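Local coordinates for periplasmic binding protein (Thermotoga lettingae TMO, PDB 4RY8), which binds 5-methylthioribose in the cleft between its two lobes and probably hands it to a membrane transporter as the solute-binding component, at residues T186-A191 with V213-Q218; K155-I160 with P165-V170; E31-G36 with R260-A265. All coordinates share one frame; numbering follows the deposited sequence. Where two conformers were deposited one is given.

Contact 1 of 3, residues T186-A191 with V213-Q218; sequences TRMEAA and VRAIMQ
Ala-215 presses its single methyl group against the base of the Met-188 side chain, and these two residues give up most of the surface buried here. Ala-215 CB lies 3.6 Å from Met-188 CB and equally near Met-188 CG, so it meets the first two side-chain carbons of the methionine broadside. A small residue suits this place: the backbones come close, with the CA atoms of Glu-189 and Ala-215 5.8 Å apart, and a methyl group fills the distance. On the same patch the methyl also reaches the backbone of the next residue, Glu-189 N lying 4.2 Å from Ala-215 CB.

Helices 180-194 and 206-219 pack side by side against the C-terminal lobe's sheet in this periplasmic binding protein, a doubly wound alpha/beta fold. Their short segments approach to 8.4 Å and cross at -52°, close to the value at which ridges of residues spaced four apart fit the grooves between such ridges on the partner helix. In keeping with this, Ala-215 also touches Gln-185, one turn before Glu-189.

Deeper in, methionine's flexibility is put to use. Its chain leaves with CG anti to the backbone N and then bends at chi2 (73°), which carries the terminal methyl across to Ile-216, where Met-188 CE stands 4.0 Å from Ile-216 CD1. Ile-216 continues inward to Val-227 of strand 226-230, so its branched apolar chain spans helix and sheet. Glu-189 works at the outer margin, where its CG methylene flanks the alanine: Glu-189 CG is 4.5 Å from Ala-215 CB, and the carboxylate extends beyond the apolar patch.

Contact 2 of 3, residues K155-I160 with P165-V170; sequences KMWQII and PGIKEV
Glu-169 OE1 takes three partners at once: the indole N-H of Trp-157, a water molecule and the ammonium group of Lys-161, the last as a salt bridge. From Trp-157 NE1 to Glu-169 OE1 the hydrogen bond measures 2.7 Å and is fairly straight, at 160°. The oxygen lies close to the indole plane, whereas the N-H reaches it from the anti side, 29° out of the carboxylate plane. The water donates to Glu-169 OE1 and accepts from Gln-158 NE2, 2.8 Å away, bridging helix and strand a second time. Lys-161, also bonded to Gln-158 OE1, would tend to keep the carboxylate ionised.

A chi1 of 168° points the indole of Trp-157 across to the strand. Its six-membered ring meets Ile-167, whose CG2 is 3.8 Å from Trp-157 CH2; a large ring with one polar edge thus serves an apolar and a charged neighbour together. Replacing Trp-157 by a leucine would probably leave Glu-169 OE1 without its N-H donor and open a gap beside Ile-167. Nearer the turn, Ile-160 CG2 lies 4.3 Å from Ile-167 CG2.

The contact closes the second half of the beta-alpha-beta crossover 137-142, 148-163, 167-173, with the indole also resting on Val-139 and Tyr-141 of strand 137-142, the neighbour of 167-173 in the sheet, and on Ser-126 of helix 118-132, while Met-156 and Ile-159 pack against their counterparts in the second subunit.

Contact 3 of 3, residues E31-G36 with R260-A265; sequences ERYLAG and RLAVRA
Tyr-33 and Gly-36 on helix 28-44 meet Ala-262 and Arg-260 on helix 255-270, two helices that lie against the parallel sheet of the N-terminal lobe in this periplasmic binding protein fold. The chain reaches the second helix only after running through the other lobe, so the contact joins an early helix of the N-terminal lobe to one contributed after the chain has come back.

The van der Waals packing of the tyrosine is small in extent. With chi1 at 172°, Tyr-33 swings its ring away from its own N, and the phenol end meets a methyl group: Tyr-33 OH is 3.4 Å from Ala-262 CB, and Tyr-33 CZ is 4.2 Å from the same carbon. Alanine suits this spot because a methyl leaves room for the long ring. Tyr-33 also meets the ring of Phe-102, a residue of the 5-methylthioribose pocket, which places it in the second shell about 7 Å from the sugar.

The polar part belongs to Arg-260, whose strongest partner lies outside both segments. A bend at chi3 (64°) turns its guanidinium toward helix 28-44, where NH2 makes a salt bridge with Glu-43 and NH1 a hydrogen bond with Ser-39. Ser-39 also bonds to Gly-36 O, tying the carbonyl and the arginine to one hydroxyl.

The remaining contact packs the arginine's methylene against the glycine backbone. Arg-260 CG lies just 3.0 Å from Gly-36 O, a tight approach, and the two CA atoms are 4.8 Å apart. Glycine permits this: a beta carbon built on Gly-36 would stand 3.4 Å from Arg-260 N.

In the fold
Contacts 1 and 2 belong to the C-terminal lobe, contact 3 to the N-terminal lobe on the opposite side of the chain's centre. Centre to centre, contacts 1 and 2 are about 22 Å apart, and contact 3 lies about 32 Å from contact 1 and about 33 Å from contact 2. Along the chain contact 2 closes first and contact 1 follows, strand 167-173 leading into helix 180-194; both fall within the long loop that contact 3 closes. In the C-terminal lobe they serve one mixed sheet, whereas contact 3 serves the separate parallel sheet. Each contact thus lies within a single lobe, with the sugar bound in the cleft between the two.

Contact 1 of 3, residues T186-A191 with V213-Q218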
ATOM      1  N   THR C 186     -15.658  16.582  21.675  1.00 23.98           N
ATOM      2  CA  THR C 186     -16.681  17.618  21.607  1.00 28.47           C
ATOM      3  C   THR C 186     -17.199  17.696  20.175  1.00 29.45           C
ATOM      4  O   THR C 186     -18.398  17.705  19.945  1.00 30.66           O
ATOM      5  CB  THR C 186     -16.115  18.961  22.048  1.00 26.93           C
ATOM      6  OG1 THR C 186     -15.756  18.859  23.421  1.00 36.79           O
ATOM      7  CG2 THR C 186     -17.171  20.079  21.907  1.00 33.74           C
ATOM      8  N   ARG C 187     -16.278  17.774  19.227  1.00 31.05           N
ATOM      9  CA  ARG C 187     -16.623  17.835  17.807  1.00 30.20           C
ATOM     10  C   ARG C 187     -17.433  16.629  17.373  1.00 29.55           C
ATOM     11  O   ARG C 187     -18.360  16.760  16.605  1.00 26.65           O
ATOM     12  CB  ARG C 187     -15.352  17.911  16.946  1.00 31.35           C
ATOM     13  CG  ARG C 187     -14.549  19.192  17.051  1.00 37.32           C
ATOM     14  CD  ARG C 187     -13.066  18.924  16.724  1.00 31.25           C
ATOM     15  NE  ARG C 187     -12.467  20.126  16.142  1.00 48.37           N
ATOM     16  CZ  ARG C 187     -12.173  21.240  16.815  1.00 43.19           C
ATOM     17  NH1 ARG C 187     -12.362  21.324  18.130  1.00 62.14           N
ATOM     18  NH2 ARG C 187     -11.658  22.284  16.162  1.00 41.74           N
ATOM     19  N   MET C 188     -17.048  15.442  17.838  1.00 23.90           N
ATOM     20  CA  MET C 188     -17.718  14.236  17.434  1.00 25.52           C
ATOM     21  C   MET C 188     -19.177  14.227  17.921  1.00 31.53           C
ATOM     22  O   MET C 188     -20.052  13.797  17.151  1.00 29.71           O
ATOM     23  CB  MET C 188     -16.928  12.997  17.863  1.00 22.42           C
ATOM     24  CG  MET C 188     -17.528  11.683  17.406  1.00 27.78           C
ATOM     25  SD  MET C 188     -17.390  11.282  15.652  1.00 25.24           S
ATOM     26  CE  MET C 188     -18.513   9.901  15.540  1.00 41.18           C
ATOM     27  N   GLU C 189     -19.433  14.735  19.143  1.00 30.03           N
ATOM     28  CA  GLU C 189     -20.797  14.872  19.695  1.00 28.26           C
ATOM     29  C   GLU C 189     -21.664  15.658  18.737  1.00 37.12           C
ATOM     30  O   GLU C 189     -22.797  15.241  18.423  1.00 26.97           O
ATOM     31  CB  GLU C 189     -20.820  15.631  21.022  1.00 39.96           C
ATOM     32  CG  GLU C 189     -20.285  14.918  22.251  1.00 50.12           C
ATOM     33  CD  GLU C 189     -20.021  15.908  23.387  1.00 82.15           C
ATOM     34  OE1 GLU C 189     -20.708  16.961  23.480  1.00 68.41           O
ATOM     35  OE2 GLU C 189     -19.113  15.655  24.191  1.00 51.53           O
ATOM     36  N   ALA C 190     -21.120  16.784  18.252  1.00 29.36           N
ATOM     37  CA  ALA C 190     -21.856  17.645  17.295  1.00 26.71           C
ATOM     38  C   ALA C 190     -22.016  16.994  15.926  1.00 25.64           C
ATOM     39  O   ALA C 190     -23.097  17.092  15.338  1.00 29.40           O
ATOM     40  CB  ALA C 190     -21.184  19.027  17.163  1.00 30.87           C
ATOM     41  N   ALA C 191     -20.957  16.347  15.416  1.00 27.24           N
ATOM     42  CA  ALA C 191     -20.977  15.654  14.123  1.00 27.55           C
ATOM     43  C   ALA C 191     -22.022  14.519  14.039  1.00 27.82           C
ATOM     44  O   ALA C 191     -22.667  14.362  13.013  1.00 24.81           O
ATOM     45  CB  ALA C 191     -19.590  15.114  13.760  1.00 26.62           C
ATOM     46  N   VAL C 213     -14.111   7.833  19.876  1.00 21.03           N
ATOM     47  CA  VAL C 213     -14.630   6.649  20.568  1.00 21.23           C
ATOM     48  C   VAL C 213     -15.307   6.996  21.864  1.00 22.96           C
ATOM     49  O   VAL C 213     -16.355   6.432  22.183  1.00 24.40           O
ATOM     50  CB  VAL C 213     -13.483   5.637  20.828  1.00 22.20           C
ATOM     51  CG1 VAL C 213     -13.946   4.457  21.683  1.00 25.12           C
ATOM     52  CG2 VAL C 213     -12.935   5.130  19.499  1.00 27.21           C
ATOM     53  N   ARG C 214     -14.717   7.907  22.650  1.00 23.07           N
ATOM     54  CA  ARG C 214     -15.324   8.306  23.889  1.00 24.11           C
ATOM     55  C   ARG C 214     -16.656   9.027  23.633  1.00 25.21           C
ATOM     56  O   ARG C 214     -17.596   8.825  24.346  1.00 25.31           O
ATOM     57  CB  ARG C 214     -14.389   9.190  24.691  1.00 27.74           C
ATOM     58  CG  ARG C 214     -13.110   8.537  25.102  1.00 26.64           C
ATOM     59  CD  ARG C 214     -12.220   9.521  25.802  1.00 34.05           C
ATOM     60  NE  ARG C 214     -10.958   8.863  26.100  1.00 40.83           N
ATOM     61  CZ  ARG C 214      -9.753   9.408  25.973  1.00 45.70           C
ATOM     62  NH1 ARG C 214      -9.592  10.662  25.528  1.00 42.24           N
ATOM     63  NH2 ARG C 214      -8.692   8.667  26.277  1.00 34.21           N
ATOM     64  N   ALA C 215     -16.720   9.859  22.596  1.00 26.05           N
ATOM     65  CA  ALA C 215     -17.973  10.502  22.225  1.00 25.23           C
ATOM     66  C   ALA C 215     -19.064   9.464  21.924  1.00 26.08           C
ATOM     67  O   ALA C 215     -20.190   9.566  22.414  1.00 25.02           O
ATOM     68  CB  ALA C 215     -17.757  11.406  21.020  1.00 23.52           C
ATOM     69  N   ILE C 216     -18.691   8.462  21.136  1.00 27.23           N
ATOM     70  CA  ILE C 216     -19.575   7.344  20.764  1.00 28.57           C
ATOM     71  C   ILE C 216     -20.070   6.563  22.000  1.00 26.59           C
ATOM     72  O   ILE C 216     -21.265   6.252  22.137  1.00 25.44           O
ATOM     73  CB  ILE C 216     -18.881   6.384  19.763  1.00 24.28           C
ATOM     74  CG1 ILE C 216     -18.778   7.074  18.408  1.00 23.10           C
ATOM     75  CG2 ILE C 216     -19.671   5.080  19.616  1.00 26.87           C
ATOM     76  CD1 ILE C 216     -17.709   6.514  17.521  1.00 24.10           C
ATOM     77  N   MET C 217     -19.161   6.264  22.911  1.00 28.04           N
ATOM     78  CA  MET C 217     -19.545   5.446  24.041  1.00 29.70           C
ATOM     79  C   MET C 217     -20.425   6.265  24.989  1.00 33.49           C
ATOM     80  O   MET C 217     -21.412   5.754  25.514  1.00 31.47           O
ATOM     81  CB  MET C 217     -18.314   4.876  24.720  1.00 32.84           C
ATOM     82  CG  MET C 217     -17.570   3.904  23.805  1.00 39.01           C
ATOM     83  SD  MET C 217     -16.160   3.111  24.601  1.00 35.10           S
ATOM     84  CE  MET C 217     -15.263   4.482  25.290  1.00 45.95           C
ATOM     85  N   GLN C 218     -20.104   7.544  25.178  1.00 29.66           N
ATOM     86  CA  GLN C 218     -20.897   8.368  26.066  1.00 30.35           C
ATOM     87  C   GLN C 218     -22.329   8.467  25.547  1.00 29.10           C
ATOM     88  O   GLN C 218     -23.271   8.417  26.317  1.00 30.50           O
ATOM     89  CB  GLN C 218     -20.288   9.753  26.216  1.00 29.70           C
ATOM     90  CG  GLN C 218     -21.183  10.673  27.042  1.00 39.14           C
ATOM     91  CD  GLN C 218     -20.613  12.046  27.254  1.00 38.80           C
ATOM     92  OE1 GLN C 218     -19.405  12.236  27.230  1.00 35.71           O
ATOM     93  NE2 GLN C 218     -21.488  13.016  27.472  1.00 50.04           N
TER

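Contact 2 of 3, residues K155-I160 with P165-V170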
ATOM      1  N   LYS C 155      -4.285  11.564   1.110  1.00 17.20           N
ATOM      2  CA  LYS C 155      -4.285  11.218  -0.313  1.00 15.87           C
ATOM      3  C   LYS C 155      -4.838   9.847  -0.574  1.00 16.61           C
ATOM      4  O   LYS C 155      -5.507   9.578  -1.576  1.00 16.19           O
ATOM      5  CB  LYS C 155      -2.879  11.342  -0.887  1.00 19.42           C
ATOM      6  CG  LYS C 155      -2.325  12.758  -0.996  1.00 23.52           C
ATOM      7  CD  LYS C 155      -3.101  13.574  -2.011  1.00 26.36           C
ATOM      8  CE  LYS C 155      -2.334  14.803  -2.459  1.00 37.16           C
ATOM      9  NZ  LYS C 155      -3.114  15.615  -3.436  1.00 40.04           N
ATOM     10  N   MET C 156      -4.527   8.924   0.341  1.00 15.96           N
ATOM     11  CA  MET C 156      -4.959   7.567   0.188  1.00 19.79           C
ATOM     12  C   MET C 156      -6.426   7.435   0.510  1.00 29.02           C
ATOM     13  O   MET C 156      -7.104   6.655  -0.157  1.00 22.36           O
ATOM     14  CB  MET C 156      -4.067   6.641   1.028  1.00 17.12           C
ATOM     15  CG  MET C 156      -2.671   6.433   0.435  1.00 27.55           C
ATOM     16  SD  MET C 156      -2.536   5.975  -1.326  1.00 23.80           S
ATOM     17  CE  MET C 156      -1.052   4.980  -1.283  1.00 53.68           C
ATOM     18  N   TRP C 157      -6.953   8.252   1.439  1.00 19.17           N
ATOM     19  CA  TRP C 157      -8.396   8.321   1.648  1.00 16.07           C
ATOM     20  C   TRP C 157      -9.132   8.767   0.387  1.00 16.71           C
ATOM     21  O   TRP C 157     -10.154   8.186   0.007  1.00 17.85           O
ATOM     22  CB  TRP C 157      -8.723   9.204   2.845  1.00 21.70           C
ATOM     23  CG  TRP C 157     -10.178   9.645   3.069  1.00 19.39           C
ATOM     24  CD1 TRP C 157     -10.632  10.943   3.177  1.00 23.11           C
ATOM     25  CD2 TRP C 157     -11.320   8.804   3.270  1.00 18.75           C
ATOM     26  NE1 TRP C 157     -11.998  10.951   3.443  1.00 25.38           N
ATOM     27  CE2 TRP C 157     -12.433   9.642   3.492  1.00 27.14           C
ATOM     28  CE3 TRP C 157     -11.513   7.407   3.275  1.00 21.20           C
ATOM     29  CZ2 TRP C 157     -13.717   9.133   3.700  1.00 18.49           C
ATOM     30  CZ3 TRP C 157     -12.810   6.908   3.501  1.00 17.72           C
ATOM     31  CH2 TRP C 157     -13.876   7.752   3.723  1.00 24.65           C
ATOM     32  N   GLN C 158      -8.638   9.801  -0.265  1.00 21.25           N
ATOM     33  CA  GLN C 158      -9.258  10.241  -1.492  1.00 16.75           C
ATOM     34  C   GLN C 158      -9.317   9.108  -2.550  1.00 20.58           C
ATOM     35  O   GLN C 158     -10.298   9.004  -3.279  1.00 17.70           O
ATOM     36  CB  GLN C 158      -8.499  11.453  -2.035  1.00 18.27           C
ATOM     37  CG  GLN C 158      -8.249  12.556  -1.025  1.00 17.57           C
ATOM     38  CD  GLN C 158      -9.533  13.072  -0.333  1.00 22.02           C
ATOM     39  OE1 GLN C 158     -10.602  13.030  -0.902  1.00 17.43           O
ATOM     40  NE2 GLN C 158      -9.416  13.502   0.919  1.00 25.39           N
ATOM     41  N   ILE C 159      -8.290   8.226  -2.600  1.00 17.70           N
ATOM     42  CA  ILE C 159      -8.241   7.174  -3.599  1.00 19.73           C
ATOM     43  C   ILE C 159      -9.232   6.070  -3.250  1.00 18.38           C
ATOM     44  O   ILE C 159      -9.878   5.505  -4.148  1.00 18.00           O
ATOM     45  CB  ILE C 159      -6.778   6.645  -3.780  1.00 33.22           C
ATOM     46  CG1 ILE C 159      -6.150   7.226  -5.049  1.00 51.32           C
ATOM     47  CG2 ILE C 159      -6.723   5.161  -3.981  1.00 30.81           C
ATOM     48  CD1 ILE C 159      -6.087   8.732  -5.101  1.00 43.40           C
ATOM     49  N   ILE C 160      -9.348   5.755  -1.975  1.00 18.34           N
ATOM     50  CA  ILE C 160     -10.395   4.834  -1.536  1.00 21.30           C
ATOM     51  C   ILE C 160     -11.770   5.365  -1.901  1.00 23.63           C
ATOM     52  O   ILE C 160     -12.624   4.597  -2.338  1.00 19.85           O
ATOM     53  CB  ILE C 160     -10.363   4.533  -0.038  1.00 26.39           C
ATOM     54  CG1 ILE C 160      -9.581   3.244   0.204  1.00 22.84           C
ATOM     55  CG2 ILE C 160     -11.771   4.332   0.519  1.00 27.41           C
ATOM     56  CD1 ILE C 160      -8.202   3.296  -0.389  1.00 29.46           C
ATOM     57  N   PRO C 165     -17.055   4.017  -4.596  1.00 22.02           N
ATOM     58  CA  PRO C 165     -17.842   5.256  -4.536  1.00 25.74           C
ATOM     59  C   PRO C 165     -19.068   5.215  -3.630  1.00 27.48           C
ATOM     60  O   PRO C 165     -19.707   6.262  -3.425  1.00 24.39           O
ATOM     61  CB  PRO C 165     -18.222   5.514  -6.004  1.00 38.54           C
ATOM     62  CG  PRO C 165     -18.158   4.177  -6.644  1.00 29.56           C
ATOM     63  CD  PRO C 165     -17.122   3.369  -5.911  1.00 28.44           C
ATOM     64  N   GLY C 166     -19.387   4.049  -3.068  1.00 20.94           N
ATOM     65  CA  GLY C 166     -20.319   3.989  -1.986  1.00 20.93           C
ATOM     66  C   GLY C 166     -19.758   4.350  -0.613  1.00 20.39           C
ATOM     67  O   GLY C 166     -20.514   4.471   0.326  1.00 25.47           O
ATOM     68  N   ILE C 167     -18.441   4.520  -0.487  1.00 20.04           N
ATOM     69  CA  ILE C 167     -17.811   4.934   0.756  1.00 19.83           C
ATOM     70  C   ILE C 167     -17.820   6.448   0.723  1.00 28.56           C
ATOM     71  O   ILE C 167     -17.076   7.061  -0.063  1.00 25.35           O
ATOM     72  CB  ILE C 167     -16.382   4.390   0.864  1.00 19.33           C
ATOM     73  CG1 ILE C 167     -16.418   2.867   0.834  1.00 23.01           C
ATOM     74  CG2 ILE C 167     -15.723   4.829   2.169  1.00 23.25           C
ATOM     75  CD1 ILE C 167     -17.003   2.234   2.076  1.00 25.76           C
ATOM     76  N   LYS C 168     -18.709   7.051   1.518  1.00 26.67           N
ATOM     77  CA  LYS C 168     -18.994   8.491   1.355  1.00 24.04           C
ATOM     78  C   LYS C 168     -18.420   9.265   2.537  1.00 23.30           C
ATOM     79  O   LYS C 168     -18.543   8.833   3.664  1.00 20.82           O
ATOM     80  CB  LYS C 168     -20.499   8.789   1.321  1.00 36.82           C
ATOM     81  CG  LYS C 168     -21.308   8.066   0.266  1.00 64.29           C
ATOM     82  CD  LYS C 168     -21.121   8.686  -1.097  1.00 48.58           C
ATOM     83  CE  LYS C 168     -21.886   7.904  -2.161  1.00 86.04           C
ATOM     84  NZ  LYS C 168     -23.359   8.073  -2.054  1.00 83.04           N
ATOM     85  N   GLU C 169     -17.816  10.426   2.282  1.00 22.97           N
ATOM     86  CA  GLU C 169     -17.398  11.285   3.366  1.00 19.18           C
ATOM     87  C   GLU C 169     -18.609  12.145   3.669  1.00 27.62           C
ATOM     88  O   GLU C 169     -19.066  12.857   2.812  1.00 21.87           O
ATOM     89  CB  GLU C 169     -16.202  12.155   2.960  1.00 22.54           C
ATOM     90  CG  GLU C 169     -15.704  13.066   4.082  1.00 23.48           C
ATOM     91  CD  GLU C 169     -14.408  13.795   3.769  1.00 28.08           C
ATOM     92  OE1 GLU C 169     -13.426  13.218   3.229  1.00 24.38           O
ATOM     93  OE2 GLU C 169     -14.353  14.974   4.122  1.00 25.74           O
ATOM     94  N   VAL C 170     -19.159  12.044   4.866  1.00 25.23           N
ATOM     95  CA  VAL C 170     -20.297  12.885   5.236  1.00 22.54           C
ATOM     96  C   VAL C 170     -19.911  14.035   6.179  1.00 25.98           C
ATOM     97  O   VAL C 170     -20.698  14.964   6.361  1.00 29.54           O
ATOM     98  CB  VAL C 170     -21.443  12.071   5.865  1.00 23.53           C
ATOM     99  CG1 VAL C 170     -21.882  10.948   4.935  1.00 31.99           C
ATOM    100  CG2 VAL C 170     -21.040  11.535   7.227  1.00 21.69           C
TER
HETATM  101  O   HOH W   1     -11.630  14.844   2.095  1.00 24.86           O

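Contact 3 of 3, residues E31-G36 with R260-A265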
ATOM      1  N   GLU C  31       4.845  10.487  23.371  1.00 27.92           N
ATOM      2  CA  GLU C  31       5.596  10.260  24.619  1.00 30.26           C
ATOM      3  C   GLU C  31       6.446   9.015  24.500  1.00 25.48           C
ATOM      4  O   GLU C  31       7.548   8.940  25.023  1.00 27.73           O
ATOM      5  CB  GLU C  31       4.652  10.138  25.826  1.00 38.73           C
ATOM      6  CG  GLU C  31       3.780  11.376  26.068  1.00 37.22           C
ATOM      7  CD  GLU C  31       2.589  11.119  26.994  1.00 29.82           C
ATOM      8  OE1 GLU C  31       2.584  10.109  27.715  1.00 47.70           O
ATOM      9  OE2 GLU C  31       1.663  11.944  27.018  1.00 50.48           O
ATOM     10  N   ARG C  32       5.937   8.035  23.781  1.00 27.14           N
ATOM     11  CA  ARG C  32       6.632   6.759  23.644  0.50 29.06           C
ATOM     12  C   ARG C  32       7.821   6.893  22.697  1.00 26.73           C
ATOM     13  O   ARG C  32       8.870   6.302  22.908  1.00 31.41           O
ATOM     14  CB  ARG C  32       5.657   5.671  23.197  0.50 25.76           C
ATOM     15  CG  ARG C  32       4.692   5.249  24.303  0.50 27.97           C
ATOM     16  CD  ARG C  32       5.388   4.390  25.359  0.50 30.33           C
ATOM     17  NE  ARG C  32       5.931   5.186  26.461  0.50 35.82           N
ATOM     18  CZ  ARG C  32       6.940   4.807  27.237  0.50 41.94           C
ATOM     19  NH1 ARG C  32       7.352   5.607  28.209  0.50 47.15           N
ATOM     20  NH2 ARG C  32       7.541   3.635  27.040  0.50 38.53           N
ATOM     21  N   TYR C  33       7.666   7.705  21.676  1.00 25.50           N
ATOM     22  CA  TYR C  33       8.759   8.016  20.731  1.00 24.57           C
ATOM     23  C   TYR C  33       9.894   8.664  21.486  1.00 23.83           C
ATOM     24  O   TYR C  33      11.064   8.264  21.350  1.00 26.35           O
ATOM     25  CB  TYR C  33       8.200   8.957  19.689  1.00 25.31           C
ATOM     26  CG  TYR C  33       9.166   9.572  18.707  1.00 21.48           C
ATOM     27  CD1 TYR C  33      10.084  10.532  19.096  1.00 29.61           C
ATOM     28  CD2 TYR C  33       9.146   9.193  17.360  1.00 22.44           C
ATOM     29  CE1 TYR C  33      10.934  11.132  18.170  1.00 32.25           C
ATOM     30  CE2 TYR C  33      10.026   9.761  16.441  1.00 26.87           C
ATOM     31  CZ  TYR C  33      10.911  10.739  16.851  1.00 26.27           C
ATOM     32  OH  TYR C  33      11.769  11.326  15.926  1.00 29.07           O
ATOM     33  N   LEU C  34       9.536   9.658  22.306  1.00 27.94           N
ATOM     34  CA  LEU C  34      10.508  10.345  23.171  1.00 29.83           C
ATOM     35  C   LEU C  34      11.210   9.380  24.128  1.00 30.93           C
ATOM     36  O   LEU C  34      12.431   9.414  24.232  1.00 29.68           O
ATOM     37  CB  LEU C  34       9.851  11.506  23.929  1.00 34.73           C
ATOM     38  CG  LEU C  34      10.818  12.331  24.780  1.00 32.90           C
ATOM     39  CD1 LEU C  34      11.755  13.076  23.850  1.00 37.97           C
ATOM     40  CD2 LEU C  34      10.090  13.262  25.744  1.00 33.14           C
ATOM     41  N   ALA C  35      10.458   8.501  24.791  1.00 26.46           N
ATOM     42  CA  ALA C  35      11.081   7.496  25.637  1.00 35.91           C
ATOM     43  C   ALA C  35      12.086   6.655  24.833  1.00 32.19           C
ATOM     44  O   ALA C  35      13.200   6.441  25.296  1.00 36.38           O
ATOM     45  CB  ALA C  35      10.045   6.592  26.296  1.00 37.50           C
ATOM     46  N   GLY C  36      11.685   6.195  23.645  1.00 26.78           N
ATOM     47  CA  GLY C  36      12.547   5.455  22.759  1.00 25.83           C
ATOM     48  C   GLY C  36      13.828   6.190  22.381  1.00 29.24           C
ATOM     49  O   GLY C  36      14.906   5.628  22.432  1.00 26.18           O
ATOM     50  N   ARG C 260      13.864   5.361  18.875  1.00 26.01           N
ATOM     51  CA  ARG C 260      15.187   4.792  18.836  1.00 26.11           C
ATOM     52  C   ARG C 260      15.827   4.958  17.470  1.00 27.67           C
ATOM     53  O   ARG C 260      16.943   5.460  17.372  1.00 31.98           O
ATOM     54  CB  ARG C 260      15.163   3.307  19.260  1.00 35.90           C
ATOM     55  CG  ARG C 260      14.879   3.123  20.747  1.00 40.58           C
ATOM     56  CD  ARG C 260      14.624   1.682  21.136  1.00 29.68           C
ATOM     57  NE  ARG C 260      15.804   0.872  20.923  1.00 31.42           N
ATOM     58  CZ  ARG C 260      16.839   0.787  21.751  1.00 35.45           C
ATOM     59  NH1 ARG C 260      16.868   1.470  22.897  1.00 42.58           N
ATOM     60  NH2 ARG C 260      17.861  -0.012  21.437  1.00 48.62           N
ATOM     61  N   LEU C 261      15.122   4.573  16.409  1.00 25.89           N
ATOM     62  CA  LEU C 261      15.635   4.708  15.052  1.00 29.63           C
ATOM     63  C   LEU C 261      16.130   6.149  14.754  1.00 26.83           C
ATOM     64  O   LEU C 261      17.182   6.364  14.131  1.00 25.47           O
ATOM     65  CB  LEU C 261      14.562   4.288  14.019  1.00 24.76           C
ATOM     66  CG  LEU C 261      14.902   4.601  12.551  1.00 25.97           C
ATOM     67  CD1 LEU C 261      16.236   3.983  12.141  1.00 34.03           C
ATOM     68  CD2 LEU C 261      13.805   4.130  11.602  1.00 23.28           C
ATOM     69  N   ALA C 262      15.357   7.123  15.186  1.00 24.00           N
ATOM     70  CA  ALA C 262      15.701   8.509  14.856  1.00 25.19           C
ATOM     71  C   ALA C 262      17.028   8.896  15.473  1.00 30.85           C
ATOM     72  O   ALA C 262      17.811   9.591  14.835  1.00 24.57           O
ATOM     73  CB  ALA C 262      14.593   9.475  15.289  1.00 30.00           C
ATOM     74  N   VAL C 263      17.303   8.406  16.691  1.00 25.96           N
ATOM     75  CA  VAL C 263      18.554   8.735  17.350  1.00 32.84           C
ATOM     76  C   VAL C 263      19.701   7.995  16.690  1.00 31.45           C
ATOM     77  O   VAL C 263      20.766   8.593  16.459  1.00 26.85           O
ATOM     78  CB  VAL C 263      18.487   8.472  18.864  1.00 29.11           C
ATOM     79  CG1 VAL C 263      19.871   8.484  19.516  1.00 36.95           C
ATOM     80  CG2 VAL C 263      17.566   9.508  19.491  1.00 29.53           C
ATOM     81  N   ARG C 264      19.476   6.708  16.385  1.00 37.42           N
ATOM     82  CA  ARG C 264      20.468   5.870  15.707  1.00 28.93           C
ATOM     83  C   ARG C 264      20.892   6.466  14.423  1.00 27.64           C
ATOM     84  O   ARG C 264      22.063   6.416  14.117  1.00 31.63           O
ATOM     85  CB  ARG C 264      19.927   4.484  15.350  1.00 38.19           C
ATOM     86  CG  ARG C 264      20.262   3.434  16.351  1.00 47.48           C
ATOM     87  CD  ARG C 264      20.369   2.057  15.719  1.00 76.47           C
ATOM     88  NE  ARG C 264      19.227   1.650  14.891  1.00 37.00           N
ATOM     89  CZ  ARG C 264      17.999   1.421  15.343  1.00 30.31           C
ATOM     90  NH1 ARG C 264      17.676   1.600  16.621  1.00 32.70           N
ATOM     91  NH2 ARG C 264      17.082   0.991  14.504  1.00 32.03           N
ATOM     92  N   ALA C 265      19.923   6.979  13.646  1.00 27.43           N
ATOM     93  CA  ALA C 265      20.209   7.606  12.362  1.00 30.64           C
ATOM     94  C   ALA C 265      21.098   8.811  12.546  1.00 31.00           C
ATOM     95  O   ALA C 265      22.075   9.004  11.814  1.00 28.28           O
ATOM     96  CB  ALA C 265      18.919   8.010  11.636  1.00 29.01           C
TER